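Side-chain contacts in galactose-binding-like protein (Bacteroides thetaiotaomicron, PDB 7M1B), which probably binds carbohydrate as a SusE-like protein, within a family that has a potential degradative capacity: residues 117-122 / 126-131; 136-141 / 162-167; 198-203 / 265-270; 260-265 / 374-379. All coordinates share one frame; numbering follows the deposited sequence.

How the interactions relate
Interactions 1 and 2 belong to the beta sandwich built from residues 118-197, interaction 4 to the galactose-binding-like domain, and interaction 3 to the passage between them. Interactions 2 and 4 are buried and wholly apolar: aromatic rings and aliphatic branches meet between strands that share no backbone bond. Interaction 1 is a hairpin with two characters, apolar on its inner face and polar on the outer. Interaction 3, at the surface, relies on a carboxylate shared by a serine and an arginine. Strand 163-168 of interaction 2 pairs with the hairpin of interaction 1, while interactions 3 and 4 both use strand 256-274 and share Thr265.

Interaction 1: residues 117-122 / 126-131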
# COMPACT_ATOMS: atom_id res chain seq x y z
N ILE A 117 10.25 -18.44 -14.96
CA ILE A 117 10.51 -17.65 -13.76
C ILE A 117 10.78 -16.22 -14.22
O ILE A 117 11.33 -16.05 -15.33
CB ILE A 117 11.68 -18.24 -12.92
CG1 ILE A 117 11.65 -17.69 -11.45
CG2 ILE A 117 13.08 -18.12 -13.58
CD1 ILE A 117 12.73 -18.32 -10.57
N GLU A 118 10.29 -15.27 -13.40
CA GLU A 118 10.62 -13.87 -13.52
C GLU A 118 11.13 -13.39 -12.17
O GLU A 118 10.60 -13.81 -11.13
CB GLU A 118 9.46 -13.01 -14.09
CG GLU A 118 9.84 -11.59 -14.43
CD GLU A 118 8.80 -10.80 -15.20
OE1 GLU A 118 7.97 -11.41 -15.91
OE2 GLU A 118 8.85 -9.56 -15.12
N VAL A 119 12.20 -12.60 -12.17
CA VAL A 119 12.76 -12.07 -10.94
C VAL A 119 12.91 -10.56 -11.13
O VAL A 119 13.58 -10.07 -12.07
CB VAL A 119 14.12 -12.73 -10.64
CG1 VAL A 119 14.67 -12.37 -9.27
CG2 VAL A 119 14.06 -14.26 -10.79
N ASN A 120 12.22 -9.81 -10.26
CA ASN A 120 12.24 -8.36 -10.41
C ASN A 120 12.74 -7.72 -9.12
O ASN A 120 12.57 -8.26 -8.02
CB ASN A 120 10.83 -7.79 -10.60
CG ASN A 120 10.05 -8.47 -11.70
OD1 ASN A 120 8.89 -8.81 -11.51
ND2 ASN A 120 10.65 -8.55 -12.87
N PRO A 121 13.33 -6.50 -9.18
CA PRO A 121 13.68 -5.82 -7.94
C PRO A 121 12.42 -5.48 -7.14
O PRO A 121 11.35 -5.21 -7.71
CB PRO A 121 14.32 -4.51 -8.42
CG PRO A 121 14.58 -4.66 -9.89
CD PRO A 121 13.67 -5.77 -10.41
N THR A 122 12.59 -5.52 -5.80
CA THR A 122 11.60 -4.94 -4.89
C THR A 122 12.36 -4.20 -3.78
O THR A 122 13.61 -4.17 -3.75
CB THR A 122 10.63 -6.00 -4.30
OG1 THR A 122 9.54 -5.34 -3.63
CG2 THR A 122 11.31 -6.96 -3.34
N ILE A 126 14.41 -8.85 -3.82
CA ILE A 126 13.88 -9.28 -5.10
C ILE A 126 12.53 -9.95 -4.87
O ILE A 126 12.22 -10.44 -3.77
CB ILE A 126 14.88 -10.22 -5.81
CG1 ILE A 126 15.24 -11.39 -4.89
CG2 ILE A 126 16.09 -9.44 -6.30
CD1 ILE A 126 15.97 -12.54 -5.64
N TYR A 127 11.73 -9.89 -5.93
CA TYR A 127 10.45 -10.57 -5.99
C TYR A 127 10.55 -11.67 -7.04
O TYR A 127 10.87 -11.37 -8.19
CB TYR A 127 9.33 -9.58 -6.29
CG TYR A 127 7.97 -10.17 -6.51
CD1 TYR A 127 7.29 -10.80 -5.47
CD2 TYR A 127 7.37 -10.12 -7.77
CE1 TYR A 127 6.04 -11.34 -5.66
CE2 TYR A 127 6.11 -10.69 -7.98
CZ TYR A 127 5.45 -11.29 -6.91
OH TYR A 127 4.22 -11.92 -7.06
N ILE A 128 10.26 -12.90 -6.64
CA ILE A 128 10.36 -14.06 -7.54
C ILE A 128 8.97 -14.56 -7.87
O ILE A 128 8.19 -14.79 -6.95
CB ILE A 128 11.20 -15.16 -6.89
CG1 ILE A 128 12.64 -14.69 -6.71
CG2 ILE A 128 11.15 -16.42 -7.75
CD1 ILE A 128 13.48 -15.57 -5.82
N HIS A 129 8.64 -14.68 -9.16
CA HIS A 129 7.33 -15.18 -9.55
C HIS A 129 7.45 -16.21 -10.67
O HIS A 129 8.31 -16.11 -11.55
CB HIS A 129 6.29 -14.08 -9.83
CG HIS A 129 6.73 -12.99 -10.74
ND1 HIS A 129 6.10 -12.72 -11.94
CD2 HIS A 129 7.72 -12.08 -10.59
CE1 HIS A 129 6.69 -11.67 -12.51
NE2 HIS A 129 7.70 -11.27 -11.70
N THR A 130 6.58 -17.22 -10.61
CA THR A 130 6.53 -18.22 -11.68
C THR A 130 5.16 -18.86 -11.70
O THR A 130 4.32 -18.46 -10.89
CB THR A 130 7.72 -19.19 -11.63
OG1 THR A 130 7.80 -19.85 -12.89
CG2 THR A 130 7.64 -20.16 -10.48
N THR A 131 4.97 -19.83 -12.61
CA THR A 131 3.68 -20.49 -12.79
C THR A 131 3.75 -21.97 -12.43
O THR A 131 4.78 -22.65 -12.54
CB THR A 131 3.13 -20.25 -14.20
OG1 THR A 131 1.82 -20.82 -14.29
CG2 THR A 131 4.03 -20.88 -15.25
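The tight antiparallel beta hairpin of strands 118-122 and 125-131 pairs Glu118 with His129 and Asn120 with Tyr127 through four nearly straight backbone hydrogen bonds, among them Glu118 N to His129 O at 2.8 Å. Those four side chains share one face of the hairpin, where polar groups suit the outside of the fold. His129 turns its imidazole across the strand pair: with chi1 at 49°, CG lies between the backbone N and the carbonyl carbon, and the ring leans over strand 118-122. Its NE2 donates to Asn120 OD1 at 2.7 Å, arriving well above the amide's carbonyl plane rather than at a lone pair, with a bent N-H...O angle of 149°. The other end of the same amide, Asn120 ND2, gives a straighter bond of 3.1 Å to the anti lone pair of Glu118 OE2, which lies in the amide plane. Glu118 completes the cluster by laying CB over a ring face of His129, 3.7 Å from the centroid, a CH-pi contact. Were His129 replaced by an alanine, Asn120 OD1 would probably lose this donor, the amide would be freer to turn, and the methylenes of Glu118 would lose their cover. The opposite face is aliphatic: Val119 CG1 meets Ile126 CD1 at 3.9 Å, and Ile117 CD1 reaches Ile128 CG2 at 3.7 Å. These branched residues point into the sandwich, against Tyr193 of strand 193-197 and Phe178 and Val180 of strand 176-183, while strand 163-168 pairs with the far side of strand 125-131.

Interaction 2: residues 136-141 / 162-167; sequences NYLIFD and KNIGFT
Phe166 O accepts a backbone hydrogen bond from Ile128 N, which fixes strand 163-168 against strand 125-131 and leaves the Phe166 ring directed at Phe140 across the interior. The rings form an edge-to-face pair, with the edge of Phe166 turned to a face of Phe140, centroids 5.2 Å apart and planes at 62°. Phe166 CZ comes down near the root of its partner, 3.6 Å from Phe140 CB, and CE1 sits over the ring, displaced toward its rim; a chi1 of 59° at Phe166 sets its ring where these two atoms can reach Phe140. Strands 138-144 and 163-168 lie in different sheets of a sandwich whose strand order, three against four, matches the fibronectin type III topology; large apolar side chains are needed to span the gap between them. Ile164 fills the space beside the rings. Its CD1 lies at the edge of Phe140, 3.8 Å from CZ, and its CG2 touches the same ring atom. That same CD1 also meets Leu138 CD1 at 3.7 Å, the two side chains crossing at about a right angle. Leu138 in turn packs on Tyr110 and Ala113 of helix 109-115, which closes this end of the core.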
# COMPACT_ATOMS: atom_id res chain seq x y z
N ASN A 136 1.60 -28.03 -7.91
CA ASN A 136 2.55 -29.02 -7.43
C ASN A 136 3.36 -28.35 -6.35
O ASN A 136 3.41 -27.12 -6.22
CB ASN A 136 3.45 -29.57 -8.53
CG ASN A 136 2.63 -30.39 -9.51
OD1 ASN A 136 2.26 -29.89 -10.57
ND2 ASN A 136 2.27 -31.59 -9.08
N TYR A 137 4.05 -29.18 -5.59
CA TYR A 137 4.81 -28.75 -4.44
C TYR A 137 6.26 -28.54 -4.85
O TYR A 137 6.96 -29.44 -5.25
CB TYR A 137 4.64 -29.70 -3.26
CG TYR A 137 5.28 -29.32 -1.94
CD1 TYR A 137 4.60 -28.53 -1.02
CD2 TYR A 137 6.55 -29.77 -1.60
CE1 TYR A 137 5.17 -28.17 0.19
CE2 TYR A 137 7.12 -29.44 -0.37
CZ TYR A 137 6.42 -28.67 0.54
OH TYR A 137 7.02 -28.30 1.73
N LEU A 138 6.69 -27.27 -4.84
CA LEU A 138 7.98 -26.85 -5.37
C LEU A 138 8.76 -26.25 -4.18
O LEU A 138 8.08 -25.91 -3.20
CB LEU A 138 7.74 -25.84 -6.51
CG LEU A 138 6.99 -26.39 -7.74
CD1 LEU A 138 6.68 -25.23 -8.70
CD2 LEU A 138 7.82 -27.47 -8.47
N ILE A 139 10.10 -26.33 -4.24
CA ILE A 139 11.04 -25.78 -3.24
C ILE A 139 12.01 -24.87 -3.98
O ILE A 139 12.72 -25.31 -4.89
CB ILE A 139 11.76 -26.97 -2.55
CG1 ILE A 139 10.82 -28.16 -2.32
CG2 ILE A 139 12.44 -26.54 -1.23
CD1 ILE A 139 9.78 -27.92 -1.23
N PHE A 140 12.00 -23.60 -3.59
CA PHE A 140 12.88 -22.67 -4.26
C PHE A 140 14.05 -22.36 -3.35
O PHE A 140 13.83 -21.96 -2.21
CB PHE A 140 12.09 -21.40 -4.57
CG PHE A 140 11.02 -21.54 -5.62
CD1 PHE A 140 9.80 -22.16 -5.34
CD2 PHE A 140 11.21 -21.04 -6.91
CE1 PHE A 140 8.80 -22.24 -6.30
CE2 PHE A 140 10.21 -21.10 -7.87
CZ PHE A 140 9.00 -21.69 -7.57
N ASP A 141 15.28 -22.59 -3.84
CA ASP A 141 16.46 -22.28 -3.04
C ASP A 141 17.10 -21.03 -3.66
O ASP A 141 17.49 -21.08 -4.83
CB ASP A 141 17.50 -23.41 -3.08
CG ASP A 141 17.06 -24.63 -2.28
OD1 ASP A 141 16.59 -24.42 -1.13
OD2 ASP A 141 17.16 -25.76 -2.83
N LYS A 162 -0.75 -21.74 -7.50
CA LYS A 162 -0.72 -21.65 -8.95
C LYS A 162 0.14 -20.48 -9.41
O LYS A 162 0.95 -20.64 -10.34
CB LYS A 162 -2.11 -21.52 -9.57
CG LYS A 162 -2.11 -21.29 -11.08
CD LYS A 162 -3.41 -21.63 -11.77
CE LYS A 162 -3.34 -21.38 -13.28
NZ LYS A 162 -4.72 -21.31 -13.85
N ASN A 163 -0.07 -19.30 -8.80
CA ASN A 163 0.64 -18.09 -9.16
C ASN A 163 1.63 -17.82 -8.05
O ASN A 163 1.25 -17.26 -7.01
CB ASN A 163 -0.36 -16.95 -9.39
CG ASN A 163 -1.18 -17.11 -10.66
OD1 ASN A 163 -2.41 -17.15 -10.60
ND2 ASN A 163 -0.52 -17.20 -11.82
N ILE A 164 2.86 -18.31 -8.24
CA ILE A 164 3.88 -18.33 -7.19
C ILE A 164 4.46 -16.94 -7.16
O ILE A 164 4.72 -16.45 -8.22
CB ILE A 164 4.96 -19.38 -7.50
CG1 ILE A 164 4.33 -20.79 -7.33
CG2 ILE A 164 6.21 -19.23 -6.65
CD1 ILE A 164 5.23 -21.93 -7.79
N GLY A 165 4.62 -16.38 -5.97
CA GLY A 165 5.22 -15.04 -5.83
C GLY A 165 5.73 -14.89 -4.40
O GLY A 165 4.98 -15.11 -3.45
N PHE A 166 7.02 -14.58 -4.22
CA PHE A 166 7.56 -14.44 -2.87
C PHE A 166 8.75 -13.50 -2.92
O PHE A 166 9.28 -13.30 -4.01
CB PHE A 166 7.96 -15.78 -2.23
CG PHE A 166 9.01 -16.58 -3.00
CD1 PHE A 166 8.67 -17.31 -4.14
CD2 PHE A 166 10.33 -16.58 -2.58
CE1 PHE A 166 9.65 -18.02 -4.83
CE2 PHE A 166 11.31 -17.26 -3.29
CZ PHE A 166 10.96 -18.00 -4.41
N THR A 167 9.19 -12.99 -1.76
CA THR A 167 10.24 -11.98 -1.77
C THR A 167 11.37 -12.41 -0.85
O THR A 167 11.17 -13.14 0.13
CB THR A 167 9.76 -10.59 -1.35
OG1 THR A 167 9.52 -10.60 0.06
CG2 THR A 167 8.52 -10.18 -2.10

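Interaction 3: residues 198-203 / 265-270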
# COMPACT_ATOMS: atom_id res chain seq x y z
N THR A 198 19.42 -4.71 -9.17
CA THR A 198 19.52 -3.75 -8.08
C THR A 198 18.20 -3.65 -7.33
O THR A 198 17.19 -3.30 -7.94
CB THR A 198 19.89 -2.37 -8.66
OG1 THR A 198 21.12 -2.51 -9.40
CG2 THR A 198 20.00 -1.28 -7.60
N PRO A 199 18.17 -3.93 -6.02
CA PRO A 199 16.98 -3.70 -5.20
C PRO A 199 16.45 -2.28 -5.30
O PRO A 199 17.24 -1.30 -5.49
CB PRO A 199 17.48 -4.00 -3.76
CG PRO A 199 18.51 -5.05 -4.00
CD PRO A 199 19.26 -4.50 -5.21
N LEU A 200 15.12 -2.19 -5.17
CA LEU A 200 14.57 -0.85 -5.15
C LEU A 200 14.82 -0.12 -3.84
O LEU A 200 14.93 -0.71 -2.77
CB LEU A 200 13.04 -0.95 -5.32
CG LEU A 200 12.56 -1.65 -6.61
CD1 LEU A 200 11.05 -1.50 -6.76
CD2 LEU A 200 13.23 -1.05 -7.86
N TYR A 201 14.93 1.22 -3.98
CA TYR A 201 15.15 2.14 -2.87
C TYR A 201 14.05 3.21 -2.90
O TYR A 201 13.77 3.77 -3.97
CB TYR A 201 16.52 2.77 -3.10
CG TYR A 201 17.10 3.66 -2.03
CD1 TYR A 201 16.65 4.97 -1.82
CD2 TYR A 201 18.23 3.24 -1.32
CE1 TYR A 201 17.24 5.79 -0.87
CE2 TYR A 201 18.84 4.06 -0.39
CZ TYR A 201 18.36 5.33 -0.18
OH TYR A 201 19.02 6.08 0.75
N GLU A 202 13.42 3.47 -1.76
CA GLU A 202 12.21 4.29 -1.87
C GLU A 202 12.65 5.77 -1.71
O GLU A 202 13.69 6.05 -1.07
CB GLU A 202 11.27 3.97 -0.71
CG GLU A 202 11.83 4.39 0.65
CD GLU A 202 10.98 3.98 1.85
OE1 GLU A 202 10.03 3.18 1.68
OE2 GLU A 202 11.33 4.39 2.97
N GLU A 203 11.84 6.65 -2.26
CA GLU A 203 11.95 8.07 -1.98
C GLU A 203 10.56 8.54 -1.59
O GLU A 203 9.59 7.92 -1.99
CB GLU A 203 12.47 8.84 -3.21
CG GLU A 203 11.51 8.88 -4.41
CD GLU A 203 12.08 9.42 -5.72
OE1 GLU A 203 11.47 10.37 -6.27
OE2 GLU A 203 13.07 8.82 -6.25
N THR A 265 3.86 7.85 -12.23
CA THR A 265 3.71 6.41 -11.96
C THR A 265 4.85 5.94 -11.07
O THR A 265 6.00 6.30 -11.31
CB THR A 265 3.71 5.65 -13.27
OG1 THR A 265 2.56 6.13 -14.01
CG2 THR A 265 3.49 4.16 -13.06
N ALA A 266 4.56 5.05 -10.13
CA ALA A 266 5.59 4.58 -9.20
C ALA A 266 5.29 3.17 -8.73
O ALA A 266 4.15 2.78 -8.64
CB ALA A 266 5.70 5.53 -8.02
N GLN A 267 6.36 2.44 -8.38
CA GLN A 267 6.30 1.21 -7.60
C GLN A 267 6.27 1.61 -6.14
O GLN A 267 7.22 2.23 -5.67
CB GLN A 267 7.55 0.33 -7.92
CG GLN A 267 7.40 -1.11 -7.41
CD GLN A 267 6.31 -1.93 -8.06
OE1 GLN A 267 6.17 -2.01 -9.29
NE2 GLN A 267 5.54 -2.60 -7.22
N LEU A 268 5.17 1.34 -5.41
CA LEU A 268 5.00 1.86 -4.07
C LEU A 268 5.56 0.91 -3.01
O LEU A 268 5.36 -0.33 -3.07
CB LEU A 268 3.51 2.09 -3.83
CG LEU A 268 2.90 3.20 -4.68
CD1 LEU A 268 1.38 3.37 -4.40
CD2 LEU A 268 3.60 4.55 -4.41
N SER A 269 6.16 1.50 -1.99
CA SER A 269 6.71 0.81 -0.84
C SER A 269 5.80 0.92 0.38
O SER A 269 5.49 -0.08 1.00
CB SER A 269 8.12 1.21 -0.50
OG SER A 269 8.18 2.64 -0.29
N ARG A 270 5.48 2.14 0.77
CA ARG A 270 4.71 2.35 2.00
C ARG A 270 4.16 3.77 2.00
O ARG A 270 4.47 4.56 1.09
CB ARG A 270 5.74 2.21 3.15
CG ARG A 270 6.78 3.32 3.19
CD ARG A 270 7.86 3.01 4.27
NE ARG A 270 8.83 4.12 4.40
CZ ARG A 270 8.73 5.25 5.12
NH1 ARG A 270 7.67 5.53 5.87
NH2 ARG A 270 9.73 6.12 5.06
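Glu202 and Arg270 cross at about a right angle, the carboxylate and guanidinium planes turned 44° apart, and the arginine takes hold side-on through two nitrogens that both reach one oxygen. Arg270 NE lies 2.9 Å from Glu202 OE2 on its syn side, and Arg270 NH2 lies 3.1 Å from the same OE2, higher above the carboxylate plane but from the same face. OE2 itself sits in the guanidinium plane, so the approach is edge-on for the arginine and tilted for the glutamate. The second oxygen, Glu202 OE1, accepts from Ser269 OG at 2.8 Å, on its anti side. Glu202 has chi1 at 66°, beyond which its chain runs extended, long enough to carry the carboxylate between serine and arginine. Those two neighbours can both face it because Ser269 and Arg270 form a classic beta bulge opposite Tyr377, which also gives Arg270 a cation-pi partner. Segment 198-203 leads from strand 193-197 of the sandwich to strand 203-204, which pairs with strand 370-380 of the galactose-binding-like domain, so the salt bridge ties this passage to that domain's sheet. Arg270 is likely to lose its carboxylate mate if an alanine replaces Glu202, keeping the Tyr377 ring and a long, weak ion pair to Glu342, while Ser269 OG is left a weak bond to Tyr377 O. Nearer the sandwich the contact turns apolar: Leu200 CD1 rests on Gln267 CG at 3.7 Å, the side chains crossing at about a right angle, while Gln267 NE2 turns to Ile349 O.

Interaction 4: residues 260-265 / 374-379; sequences FDMGQT and LWFYGT
Strands 260-262 and 374-379 run in roughly the same direction, their axes 41° apart and 10.8 Å at closest approach, too distant for backbone pairing, so Phe260, Met262, Leu374 and Phe376 make the contact. Phe260 and Phe376 come from opposite directions in an offset T-shaped pair: the edge of Phe260 is turned to the face of Phe376, planes at 83° and centroids 5.8 Å apart. The nearest atoms, Phe260 CZ and Phe376 CE1, are 3.9 Å from each other. Leu374 CD1 rests against Phe260 CE2 at 4.1 Å. Met262, bent at its last torsion, brings SD obliquely to Phe376, 4.9 Å from the ring centroid, in a Met-aromatic contact; a flexible thioether suits a place beside a ring. Just beyond, Asp261 OD1 accepts from Gly263 N at 2.8 Å in an Asx turn where the chain rounds a corner, and the positive phi of Gly263 favours glycine. Asp261 is also salt-bridged to Arg353. After the corner, Thr265 pairs with Ile381, so the long strand 256-274 contributes to both sides of this core. Phe271 and Leu268 pack on Phe376, Ile355 of strand 352-362 covers Phe260 and Met262, and Phe232 meets the Phe260 ring.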
# COMPACT_ATOMS: atom_id res chain seq x y z
N PHE A 260 -7.39 10.01 -5.94
CA PHE A 260 -6.50 11.11 -6.28
C PHE A 260 -5.44 10.63 -7.29
O PHE A 260 -5.33 9.42 -7.56
CB PHE A 260 -5.79 11.71 -5.05
CG PHE A 260 -5.03 10.77 -4.16
CD1 PHE A 260 -3.70 10.53 -4.44
CD2 PHE A 260 -5.65 10.10 -3.10
CE1 PHE A 260 -2.95 9.73 -3.56
CE2 PHE A 260 -4.91 9.28 -2.25
CZ PHE A 260 -3.55 9.09 -2.47
N ASP A 261 -4.76 11.58 -7.90
CA ASP A 261 -3.72 11.30 -8.90
C ASP A 261 -2.39 11.61 -8.21
O ASP A 261 -2.12 12.79 -7.86
CB ASP A 261 -4.02 12.18 -10.14
CG ASP A 261 -3.04 12.04 -11.29
OD1 ASP A 261 -2.14 11.21 -11.15
OD2 ASP A 261 -3.14 12.87 -12.27
N MET A 262 -1.47 10.70 -8.23
CA MET A 262 -0.11 10.94 -7.71
C MET A 262 0.71 11.85 -8.66
O MET A 262 1.70 12.43 -8.24
CB MET A 262 0.66 9.64 -7.50
CG MET A 262 -0.04 8.74 -6.39
SD MET A 262 1.18 7.52 -5.78
CE MET A 262 1.34 6.54 -7.28
N GLY A 263 0.26 12.01 -9.90
CA GLY A 263 0.91 12.86 -10.88
C GLY A 263 2.16 12.24 -11.52
O GLY A 263 2.83 12.88 -12.38
N GLN A 264 2.37 10.96 -11.26
CA GLN A 264 3.44 10.19 -11.87
C GLN A 264 3.14 8.73 -11.55
O GLN A 264 2.35 8.45 -10.62
CB GLN A 264 4.81 10.51 -11.30
CG GLN A 264 4.92 10.36 -9.80
CD GLN A 264 6.36 10.57 -9.33
OE1 GLN A 264 7.32 10.21 -10.04
NE2 GLN A 264 6.49 11.22 -8.16
N THR A 265 3.86 7.85 -12.23
CA THR A 265 3.71 6.41 -11.96
C THR A 265 4.85 5.94 -11.07
O THR A 265 6.00 6.30 -11.31
CB THR A 265 3.71 5.65 -13.27
OG1 THR A 265 2.56 6.13 -14.01
CG2 THR A 265 3.49 4.16 -13.06
N LEU A 374 -1.17 12.65 3.84
CA LEU A 374 -0.77 11.30 3.36
C LEU A 374 0.54 11.47 2.59
O LEU A 374 0.60 12.37 1.72
CB LEU A 374 -1.77 10.77 2.34
CG LEU A 374 -3.14 10.44 2.88
CD1 LEU A 374 -4.05 10.04 1.71
CD2 LEU A 374 -3.00 9.28 3.88
N TRP A 375 1.61 10.82 3.07
CA TRP A 375 2.85 10.83 2.31
C TRP A 375 3.12 9.44 1.75
O TRP A 375 3.11 8.50 2.50
CB TRP A 375 4.02 11.24 3.22
CG TRP A 375 4.03 12.69 3.62
CD1 TRP A 375 3.08 13.63 3.31
CD2 TRP A 375 4.99 13.29 4.51
NE1 TRP A 375 3.43 14.82 3.91
CE2 TRP A 375 4.59 14.63 4.66
CE3 TRP A 375 6.20 12.86 5.13
CZ2 TRP A 375 5.32 15.54 5.45
CZ3 TRP A 375 6.89 13.79 5.89
CH2 TRP A 375 6.48 15.11 6.06
N PHE A 376 3.46 9.36 0.45
CA PHE A 376 3.67 8.07 -0.23
C PHE A 376 5.18 7.92 -0.52
O PHE A 376 5.82 8.90 -0.88
CB PHE A 376 2.88 8.00 -1.52
CG PHE A 376 1.45 7.57 -1.30
CD1 PHE A 376 0.61 8.23 -0.44
CD2 PHE A 376 1.01 6.36 -1.87
CE1 PHE A 376 -0.69 7.74 -0.26
CE2 PHE A 376 -0.28 5.90 -1.69
CZ PHE A 376 -1.07 6.52 -0.76
N TYR A 377 5.64 6.68 -0.46
CA TYR A 377 7.04 6.38 -0.70
C TYR A 377 7.13 5.33 -1.77
O TYR A 377 6.29 4.44 -1.80
CB TYR A 377 7.77 5.89 0.56
CG TYR A 377 7.86 6.96 1.63
CD1 TYR A 377 6.77 7.19 2.49
CD2 TYR A 377 8.97 7.77 1.75
CE1 TYR A 377 6.80 8.19 3.45
CE2 TYR A 377 9.03 8.78 2.72
CZ TYR A 377 7.94 8.98 3.57
OH TYR A 377 8.00 9.95 4.53
N GLY A 378 8.18 5.38 -2.61
CA GLY A 378 8.36 4.29 -3.57
C GLY A 378 9.44 4.72 -4.58
O GLY A 378 10.23 5.65 -4.34
N THR A 379 9.37 4.13 -5.75
CA THR A 379 10.35 4.35 -6.80
C THR A 379 9.61 4.81 -8.05
O THR A 379 8.90 4.01 -8.65
CB THR A 379 11.16 3.07 -7.10
OG1 THR A 379 11.72 2.50 -5.89
CG2 THR A 379 12.20 3.38 -8.17